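Local coordinates for putative phenazine biosynthesis PhzC/PhzF protein (Clostridium difficile, PDB 4DUN) that probably acts as an isomerase of the PhzF family, though its natural substrate and the reaction it carries out are not established, at residues L35-A40 with P65-D70; A22-L27 with L77-V82; I176-Q181 with R190-E195. One frame throughout, in Å; residues are numbered along the deposited sequence.

Interaction 1: L35-A40 with P65-D70; sequences LMQKIA and PKAEID
The carboxamide of Gln37 reaches from helix 33-43 over the backbone of the turn at Pro65-Ala67. This joins helix 33-43 to the loop between strands 57-63 and 68-69, in one lobe of the diaminopimelate-epimerase-like fold of the PhzF family. Gln37 CG lies anti to the backbone N (chi1 -175°), and the bend at chi2 (61°) folds the amide back toward the loop. Its OE1 comes to 3.0 Å from Ala67 CA, while the approach to Ala67 N, 3.2 Å, has too poor an angle to count as a hydrogen bond. On the other branch, NE2 stands 3.4 Å from Pro65 O, again badly angled. One turn on from Gln37, Ala40 O lies 3.9 Å from Pro65 CA. The two segments bury 180 Å² together, a modest surface contact. Farther along, Glu68 forms a salt bridge with Arg61. The side chain of Pro65 is about 6 Å from that of Glu47, the predicted active-site residue. The amide is held by the residue just before Pro65, because Gln37 NE2 donates to Thr64 O. Thr64 OG1 in turn receives the N-H groups of Lys66 and Ala67, which fixes the turn beneath the amide.

Interaction 2: A22-L27 with L77-V82; sequences AGVCVL and LAAAYV
Val24 is the main bump on the strand side, and it enters a shallow hollow on helix 73-87 bounded by Ala78, Ala79 and Val82. Its two methyls share the work. CG2 lies 3.9 Å from Ala78 CB and also comes close to Ala79 N, while CG1 lies 4.3 Å from Ala79 CB. With chi1 at -179°, CG1 sits beside the carbonyl carbon and CG2 beside the backbone N, which spreads the two branches along the strand so that each finds its own part of the helix. The alanines keep the hollow low, so the valine can approach the helix backbone itself. At the next turn the relief reverses and Val82 is the bump, with its CG2 3.9 Å from Val24 CB. The two valines slide past each other in opposite directions.

The axes of 22-27 and 77-82 approach to 8.5 Å, at 46° between their N-to-C directions. The helix is the central one of its lobe, wrapped by curved strands as in the diaminopimelate-epimerase-like fold. The same surface of the helix also meets strand 4-11, where Val82 packs on Tyr7 and Val9, and strand 47-54, where Ala79 packs on Val51.

The oblique crossing spreads the contact along both elements. At the start of the strand, Ala22 CB meets Ala78 CB at 4.1 Å, a shallow pairing of two small residues. Toward its end, Val26 CG2 and Val82 CG1 point tip to tip at 3.7 Å. Between these ends, Cys25 turns its side chain away from the helix, onto Phe50, while the backbones of Gly23 and Cys25 bond laterally to strand 47-54. The side chain of Ala22 lies about 5 Å from that of Glu47, the predicted active-site residue.

Interaction 3: I176-Q181 with R190-E195; sequences IIITAQ and RYFCPE
Ile178 and Phe192 form the apolar middle of one face of this antiparallel hairpin, with Ile178 CD1 at the ring edge of Phe192, 3.9 Å from CE2 and near the ring plane. Ile178 reaches that point because its CG1 sits between the backbone N and the carbonyl carbon (chi1 60°), so that it also runs side by side with Arg190, CG1 to CB 3.8 Å. On the same face, the side chains of Ile176 and Pro194 cross at about a right angle, with Ile176 CG1 4.1 Å from Pro194 CG. The opposite face carries Ile177 and Tyr191: Ile177 CG1 comes obliquely to 3.4 Å from Tyr191 CD2, a tight apolar fit.

The register agrees with the bonding. Ile176-Phe192 and Ile178-Arg190 are hydrogen-bonded pairs on either side of the non-hydrogen-bonded pair Ile177-Tyr191. Each bonded pair carries two backbone bonds. Ile176 N to Phe192 O is 3.0 Å with a nearly straight N-H...O angle of 168°, whereas Arg190 N to Ile178 O is more bent, at 155°.

At the polar edge, the Phe192 ring turns its edge to the face of the Arg190 guanidinium, with Phe192 CZ 3.6 Å above that plane, offset toward its rim. Arg190 forms a salt bridge with Glu199 through NE and donates from NH1 to Val157 O and Tyr160 O. Tyr191 OH hydrogen-bonds Asp146 OD1 and a bound molecule probably from the crystallisation liquor, which may mark a pocket. The buried guanidinium's charge is probably balanced by Glu199, with the two carbonyls holding NH1, and that grip probably fixes its rotation against Phe192.

Overall arrangement
Interactions 1 and 2 lie in the same lobe and touch through Met36 CE and Leu27 CD1, 4.2 Å apart; strand 20-27 leads into helix 33-43, and strand 68-69 into helix 73-87. Interaction 3 lies in the other lobe, its centre about 25 Å from that of interaction 1 and 26 Å from that of interaction 2, across the chain's centre from the latter. Interactions 2 and 3 are buried, interaction 1 a surface contact. Interaction 2 is wholly apolar packing with no polar pairing between the segments, interaction 3 combines backbone hydrogen bonds with apolar faces, and interaction 1 sets a side-chain amide against a turn. A nickel ion lies nearest to interaction 3, about 7 Å from the Tyr191 side chain.

Interaction 1: L35-A40 with P65-D70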
loop_
_atom_site.group_PDB
_atom_site.type_symbol
_atom_site.label_atom_id
_atom_site.label_comp_id
_atom_site.label_asym_id
_atom_site.label_seq_id
_atom_site.Cartn_x
_atom_site.Cartn_y
_atom_site.Cartn_z
ATOM N N LEU A 35 4.620 -12.744 12.572
ATOM C CA LEU A 35 3.344 -12.894 11.867
ATOM C C LEU A 35 2.620 -11.530 11.797
ATOM O O LEU A 35 2.034 -11.221 10.756
ATOM C CB LEU A 35 2.456 -13.963 12.503
ATOM C CG LEU A 35 1.124 -14.287 11.765
ATOM C CD1 LEU A 35 1.339 -14.622 10.283
ATOM C CD2 LEU A 35 0.382 -15.416 12.463
ATOM N N MET A 36 2.685 -10.706 12.887
ATOM C CA MET A 36 2.075 -9.370 12.848
ATOM C C MET A 36 2.729 -8.555 11.726
ATOM O O MET A 36 2.020 -7.894 10.964
ATOM C CB MET A 36 2.195 -8.637 14.200
ATOM C CG MET A 36 1.374 -9.256 15.295
ATOM S SD MET A 36 1.617 -8.287 16.802
ATOM C CE MET A 36 0.896 -9.421 18.016
ATOM N N GLN A 37 4.083 -8.638 11.595
ATOM C CA GLN A 37 4.797 -7.922 10.542
ATOM C C GLN A 37 4.341 -8.385 9.154
ATOM O O GLN A 37 4.119 -7.538 8.277
ATOM C CB GLN A 37 6.333 -8.090 10.675
ATOM C CG GLN A 37 7.110 -7.245 9.644
ATOM C CD GLN A 37 6.833 -5.771 9.812
ATOM O OE1 GLN A 37 7.378 -5.132 10.705
ATOM N NE2 GLN A 37 5.964 -5.201 8.971
ATOM N N LYS A 38 4.217 -9.721 8.938
ATOM C CA LYS A 38 3.779 -10.253 7.626
ATOM C C LYS A 38 2.399 -9.743 7.273
ATOM O O LYS A 38 2.156 -9.369 6.112
ATOM C CB LYS A 38 3.790 -11.796 7.591
ATOM C CG LYS A 38 5.196 -12.450 7.585
ATOM C CD LYS A 38 6.197 -11.828 6.594
ATOM C CE LYS A 38 6.099 -12.367 5.190
ATOM N NZ LYS A 38 7.057 -11.685 4.282
ATOM N N ILE A 39 1.502 -9.702 8.277
ATOM C CA ILE A 39 0.126 -9.205 8.104
ATOM C C ILE A 39 0.151 -7.725 7.718
ATOM O O ILE A 39 -0.557 -7.342 6.782
ATOM C CB ILE A 39 -0.774 -9.467 9.348
ATOM C CG1 ILE A 39 -1.067 -10.987 9.467
ATOM C CG2 ILE A 39 -2.108 -8.632 9.295
ATOM C CD1 ILE A 39 -1.496 -11.446 10.912
ATOM N N ALA A 40 0.982 -6.913 8.398
ATOM C CA ALA A 40 1.089 -5.467 8.099
ATOM C C ALA A 40 1.641 -5.244 6.676
ATOM O O ALA A 40 1.162 -4.348 5.976
ATOM C CB ALA A 40 1.961 -4.772 9.135
ATOM N N PRO A 65 4.280 -1.391 6.997
ATOM C CA PRO A 65 4.587 -2.577 6.169
ATOM C C PRO A 65 6.048 -3.070 6.321
ATOM O O PRO A 65 6.379 -4.148 5.816
ATOM C CB PRO A 65 4.346 -2.062 4.747
ATOM C CG PRO A 65 3.307 -0.970 4.921
ATOM C CD PRO A 65 3.815 -0.262 6.158
ATOM N N LYS A 66 6.912 -2.286 7.017
ATOM C CA LYS A 66 8.335 -2.592 7.175
ATOM C C LYS A 66 8.823 -2.882 8.605
ATOM O O LYS A 66 9.813 -3.615 8.745
ATOM C CB LYS A 66 9.170 -1.405 6.638
ATOM C CG LYS A 66 9.106 -1.228 5.125
ATOM C CD LYS A 66 10.259 -0.351 4.644
ATOM C CE LYS A 66 10.272 -0.159 3.147
ATOM N NZ LYS A 66 9.317 0.893 2.713
ATOM N N ALA A 67 8.227 -2.262 9.649
ATOM C CA ALA A 67 8.730 -2.428 11.013
ATOM C C ALA A 67 7.692 -2.159 12.073
ATOM O O ALA A 67 6.706 -1.451 11.829
ATOM C CB ALA A 67 9.911 -1.483 11.242
ATOM N N GLU A 68 7.965 -2.650 13.287
ATOM C CA GLU A 68 7.142 -2.308 14.435
ATOM C C GLU A 68 7.520 -0.896 14.893
ATOM O O GLU A 68 8.691 -0.531 14.823
ATOM C CB GLU A 68 7.349 -3.313 15.558
ATOM C CG GLU A 68 6.366 -3.085 16.695
ATOM C CD GLU A 68 6.460 -4.015 17.888
ATOM O OE1 GLU A 68 7.302 -4.942 17.870
ATOM O OE2 GLU A 68 5.637 -3.848 18.818
ATOM N N ILE A 69 6.537 -0.090 15.308
ATOM C CA ILE A 69 6.805 1.285 15.756
ATOM C C ILE A 69 6.349 1.405 17.203
ATOM O O ILE A 69 5.577 0.556 17.674
ATOM C CB ILE A 69 6.196 2.353 14.815
ATOM C CG1 ILE A 69 4.656 2.194 14.691
ATOM C CG2 ILE A 69 6.922 2.333 13.457
ATOM C CD1 ILE A 69 3.958 3.318 13.951
ATOM N N ASP A 70 6.822 2.446 17.909
ATOM C CA ASP A 70 6.538 2.572 19.344
ATOM C C ASP A 70 5.424 3.545 19.714
ATOM O O ASP A 70 5.039 3.614 20.887
ATOM C CB ASP A 70 7.822 2.962 20.088
ATOM C CG ASP A 70 8.900 1.896 20.004
ATOM O OD1 ASP A 70 8.547 0.696 19.865
ATOM O OD2 ASP A 70 10.091 2.259 20.030
#

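Interaction 2: A22-L27 with L77-V82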
loop_
_atom_site.group_PDB
_atom_site.type_symbol
_atom_site.label_atom_id
_atom_site.label_comp_id
_atom_site.label_asym_id
_atom_site.label_seq_id
_atom_site.Cartn_x
_atom_site.Cartn_y
_atom_site.Cartn_z
ATOM N N ALA A 22 -5.927 3.157 8.567
ATOM C CA ALA A 22 -5.212 2.120 9.321
ATOM C C ALA A 22 -5.942 0.796 9.231
ATOM O O ALA A 22 -7.171 0.764 9.155
ATOM C CB ALA A 22 -5.071 2.522 10.790
ATOM N N GLY A 23 -5.180 -0.288 9.251
ATOM C CA GLY A 23 -5.717 -1.630 9.422
ATOM C C GLY A 23 -5.788 -1.849 10.927
ATOM O O GLY A 23 -4.963 -1.310 11.672
ATOM N N VAL A 24 -6.802 -2.568 11.416
ATOM C CA VAL A 24 -6.950 -2.869 12.843
ATOM C C VAL A 24 -7.293 -4.351 12.953
ATOM O O VAL A 24 -8.372 -4.762 12.517
ATOM C CB VAL A 24 -8.014 -1.998 13.601
ATOM C CG1 VAL A 24 -8.056 -2.376 15.093
ATOM C CG2 VAL A 24 -7.756 -0.495 13.440
ATOM N N CYS A 25 -6.392 -5.138 13.542
ATOM C CA CYS A 25 -6.555 -6.582 13.699
ATOM C C CYS A 25 -6.799 -6.906 15.179
ATOM O O CYS A 25 -5.944 -6.600 16.018
ATOM C CB CYS A 25 -5.319 -7.287 13.152
ATOM S SG CYS A 25 -5.398 -9.082 13.256
ATOM N N VAL A 26 -7.987 -7.473 15.506
ATOM C CA VAL A 26 -8.386 -7.749 16.883
ATOM C C VAL A 26 -8.190 -9.235 17.143
ATOM O O VAL A 26 -8.785 -10.073 16.448
ATOM C CB VAL A 26 -9.823 -7.268 17.235
ATOM C CG1 VAL A 26 -10.136 -7.509 18.720
ATOM C CG2 VAL A 26 -10.029 -5.798 16.862
ATOM N N LEU A 27 -7.318 -9.556 18.117
ATOM C CA LEU A 27 -6.951 -10.938 18.436
ATOM C C LEU A 27 -7.447 -11.393 19.793
ATOM O O LEU A 27 -7.349 -10.642 20.767
ATOM C CB LEU A 27 -5.420 -11.091 18.431
ATOM C CG LEU A 27 -4.652 -10.696 17.162
ATOM C CD1 LEU A 27 -3.205 -10.380 17.501
ATOM C CD2 LEU A 27 -4.678 -11.818 16.162
ATOM N N LEU A 77 -6.447 5.998 17.506
ATOM C CA LEU A 77 -7.834 6.479 17.383
ATOM C C LEU A 77 -8.656 5.408 16.623
ATOM O O LEU A 77 -9.744 5.027 17.076
ATOM C CB LEU A 77 -7.856 7.842 16.656
ATOM C CG LEU A 77 -9.192 8.607 16.648
ATOM C CD1 LEU A 77 -8.957 10.108 16.509
ATOM C CD2 LEU A 77 -10.078 8.162 15.476
ATOM N N ALA A 78 -8.111 4.888 15.486
ATOM C CA ALA A 78 -8.786 3.832 14.713
ATOM C C ALA A 78 -9.057 2.586 15.589
ATOM O O ALA A 78 -10.153 2.024 15.521
ATOM C CB ALA A 78 -7.957 3.443 13.491
ATOM N N ALA A 79 -8.061 2.147 16.379
ATOM C CA ALA A 79 -8.219 0.983 17.271
ATOM C C ALA A 79 -9.343 1.241 18.321
ATOM O O ALA A 79 -10.146 0.353 18.566
ATOM C CB ALA A 79 -6.905 0.668 17.971
ATOM N N ALA A 80 -9.402 2.451 18.907
ATOM C CA ALA A 80 -10.432 2.804 19.889
ATOM C C ALA A 80 -11.807 2.776 19.223
ATOM O O ALA A 80 -12.757 2.276 19.816
ATOM C CB ALA A 80 -10.158 4.181 20.491
ATOM N N TYR A 81 -11.905 3.279 17.973
ATOM C CA TYR A 81 -13.154 3.252 17.199
ATOM C C TYR A 81 -13.628 1.795 17.049
ATOM O O TYR A 81 -14.790 1.478 17.318
ATOM C CB TYR A 81 -12.948 3.927 15.819
ATOM C CG TYR A 81 -14.082 3.655 14.841
ATOM C CD1 TYR A 81 -15.176 4.508 14.757
ATOM C CD2 TYR A 81 -14.078 2.515 14.032
ATOM C CE1 TYR A 81 -16.224 4.258 13.869
ATOM C CE2 TYR A 81 -15.143 2.231 13.176
ATOM C CZ TYR A 81 -16.205 3.114 13.087
ATOM O OH TYR A 81 -17.243 2.846 12.225
ATOM N N VAL A 82 -12.702 0.891 16.704
ATOM C CA VAL A 82 -13.040 -0.519 16.543
ATOM C C VAL A 82 -13.538 -1.120 17.877
ATOM O O VAL A 82 -14.567 -1.801 17.869
ATOM C CB VAL A 82 -11.854 -1.319 15.946
ATOM C CG1 VAL A 82 -12.097 -2.832 16.043
ATOM C CG2 VAL A 82 -11.612 -0.910 14.494
#

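Interaction 3: I176-Q181 with R190-E195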
loop_
_atom_site.group_PDB
_atom_site.type_symbol
_atom_site.label_atom_id
_atom_site.label_comp_id
_atom_site.label_asym_id
_atom_site.label_seq_id
_atom_site.Cartn_x
_atom_site.Cartn_y
_atom_site.Cartn_z
ATOM N N ILE A 176 8.602 17.991 8.927
ATOM C CA ILE A 176 8.539 19.391 8.508
ATOM C C ILE A 176 7.072 19.771 8.445
ATOM O O ILE A 176 6.311 19.185 7.666
ATOM C CB ILE A 176 9.263 19.645 7.145
ATOM C CG1 ILE A 176 10.701 19.032 7.092
ATOM C CG2 ILE A 176 9.228 21.129 6.755
ATOM C CD1 ILE A 176 11.741 19.533 8.164
ATOM N N ILE A 177 6.699 20.776 9.242
ATOM C CA ILE A 177 5.335 21.274 9.316
ATOM C C ILE A 177 5.244 22.645 8.643
ATOM O O ILE A 177 6.081 23.519 8.906
ATOM C CB ILE A 177 4.874 21.378 10.809
ATOM C CG1 ILE A 177 4.903 20.012 11.550
ATOM C CG2 ILE A 177 3.489 22.069 10.947
ATOM C CD1 ILE A 177 4.821 20.167 13.064
ATOM N N ILE A 178 4.206 22.848 7.822
ATOM C CA ILE A 178 3.890 24.158 7.277
ATOM C C ILE A 178 2.521 24.518 7.867
ATOM O O ILE A 178 1.671 23.642 8.002
ATOM C CB ILE A 178 3.976 24.267 5.731
ATOM C CG1 ILE A 178 2.995 23.293 5.030
ATOM C CG2 ILE A 178 5.424 24.100 5.241
ATOM C CD1 ILE A 178 2.867 23.502 3.493
ATOM N N THR A 179 2.334 25.760 8.324
ATOM C CA THR A 179 1.068 26.115 8.978
ATOM C C THR A 179 0.662 27.544 8.628
ATOM O O THR A 179 1.518 28.358 8.299
ATOM C CB THR A 179 1.192 25.910 10.527
ATOM O OG1 THR A 179 -0.085 26.064 11.138
ATOM C CG2 THR A 179 2.182 26.877 11.184
ATOM N N ALA A 180 -0.651 27.844 8.703
ATOM C CA ALA A 180 -1.183 29.201 8.474
ATOM C C ALA A 180 -2.571 29.289 9.066
ATOM O O ALA A 180 -3.119 28.257 9.463
ATOM C CB ALA A 180 -1.234 29.512 6.973
ATOM N N GLN A 181 -3.145 30.502 9.149
ATOM C CA GLN A 181 -4.536 30.631 9.604
ATOM C C GLN A 181 -5.453 29.990 8.552
ATOM O O GLN A 181 -5.136 30.038 7.361
ATOM C CB GLN A 181 -4.917 32.103 9.791
ATOM C CG GLN A 181 -4.682 32.622 11.185
ATOM C CD GLN A 181 -5.230 34.014 11.333
ATOM O OE1 GLN A 181 -6.432 34.216 11.535
ATOM N NE2 GLN A 181 -4.357 34.995 11.238
ATOM N N ARG A 190 0.154 21.100 7.069
ATOM C CA ARG A 190 0.553 19.937 6.291
ATOM C C ARG A 190 1.837 19.435 6.941
ATOM O O ARG A 190 2.645 20.241 7.419
ATOM C CB ARG A 190 0.717 20.229 4.801
ATOM C CG ARG A 190 -0.625 20.469 4.093
ATOM C CD ARG A 190 -0.411 20.997 2.706
ATOM N NE ARG A 190 0.124 19.967 1.822
ATOM C CZ ARG A 190 0.688 20.205 0.645
ATOM N NH1 ARG A 190 0.805 21.457 0.191
ATOM N NH2 ARG A 190 1.142 19.201 -0.091
ATOM N N TYR A 191 1.984 18.117 7.024
ATOM C CA TYR A 191 3.120 17.495 7.698
ATOM C C TYR A 191 3.853 16.586 6.715
ATOM O O TYR A 191 3.247 15.681 6.144
ATOM C CB TYR A 191 2.617 16.709 8.932
ATOM C CG TYR A 191 3.706 16.143 9.812
ATOM C CD1 TYR A 191 4.337 14.944 9.492
ATOM C CD2 TYR A 191 4.007 16.725 11.039
ATOM C CE1 TYR A 191 5.322 14.396 10.325
ATOM C CE2 TYR A 191 4.995 16.194 11.875
ATOM C CZ TYR A 191 5.648 15.028 11.514
ATOM O OH TYR A 191 6.610 14.495 12.337
ATOM N N PHE A 192 5.156 16.810 6.543
ATOM C CA PHE A 192 5.982 16.048 5.607
ATOM C C PHE A 192 6.997 15.172 6.337
ATOM O O PHE A 192 7.686 15.635 7.261
ATOM C CB PHE A 192 6.692 17.000 4.612
ATOM C CG PHE A 192 5.692 17.875 3.878
ATOM C CD1 PHE A 192 4.918 17.359 2.842
ATOM C CD2 PHE A 192 5.490 19.199 4.257
ATOM C CE1 PHE A 192 3.954 18.150 2.200
ATOM C CE2 PHE A 192 4.522 19.985 3.622
ATOM C CZ PHE A 192 3.769 19.455 2.588
ATOM N N CYS A 193 7.083 13.895 5.895
ATOM C CA CYS A 193 7.973 12.859 6.418
ATOM C C CYS A 193 9.071 12.610 5.378
ATOM O O CYS A 193 8.876 11.794 4.459
ATOM C CB CYS A 193 7.187 11.588 6.735
ATOM S SG CYS A 193 5.669 11.880 7.674
ATOM N N PRO A 194 10.207 13.345 5.480
ATOM C CA PRO A 194 11.235 13.266 4.430
ATOM C C PRO A 194 11.855 11.881 4.227
ATOM O O PRO A 194 12.085 11.503 3.075
ATOM C CB PRO A 194 12.280 14.293 4.888
ATOM C CG PRO A 194 11.483 15.276 5.731
ATOM C CD PRO A 194 10.563 14.375 6.484
ATOM N N GLU A 195 12.073 11.116 5.308
ATOM C CA GLU A 195 12.687 9.794 5.180
ATOM C C GLU A 195 11.686 8.768 4.646
ATOM O O GLU A 195 12.102 7.780 4.043
ATOM C CB GLU A 195 13.317 9.327 6.501
ATOM C CG GLU A 195 14.622 10.038 6.827
ATOM C CD GLU A 195 15.799 9.778 5.898
ATOM O OE1 GLU A 195 15.897 8.661 5.336
ATOM O OE2 GLU A 195 16.640 10.695 5.749
#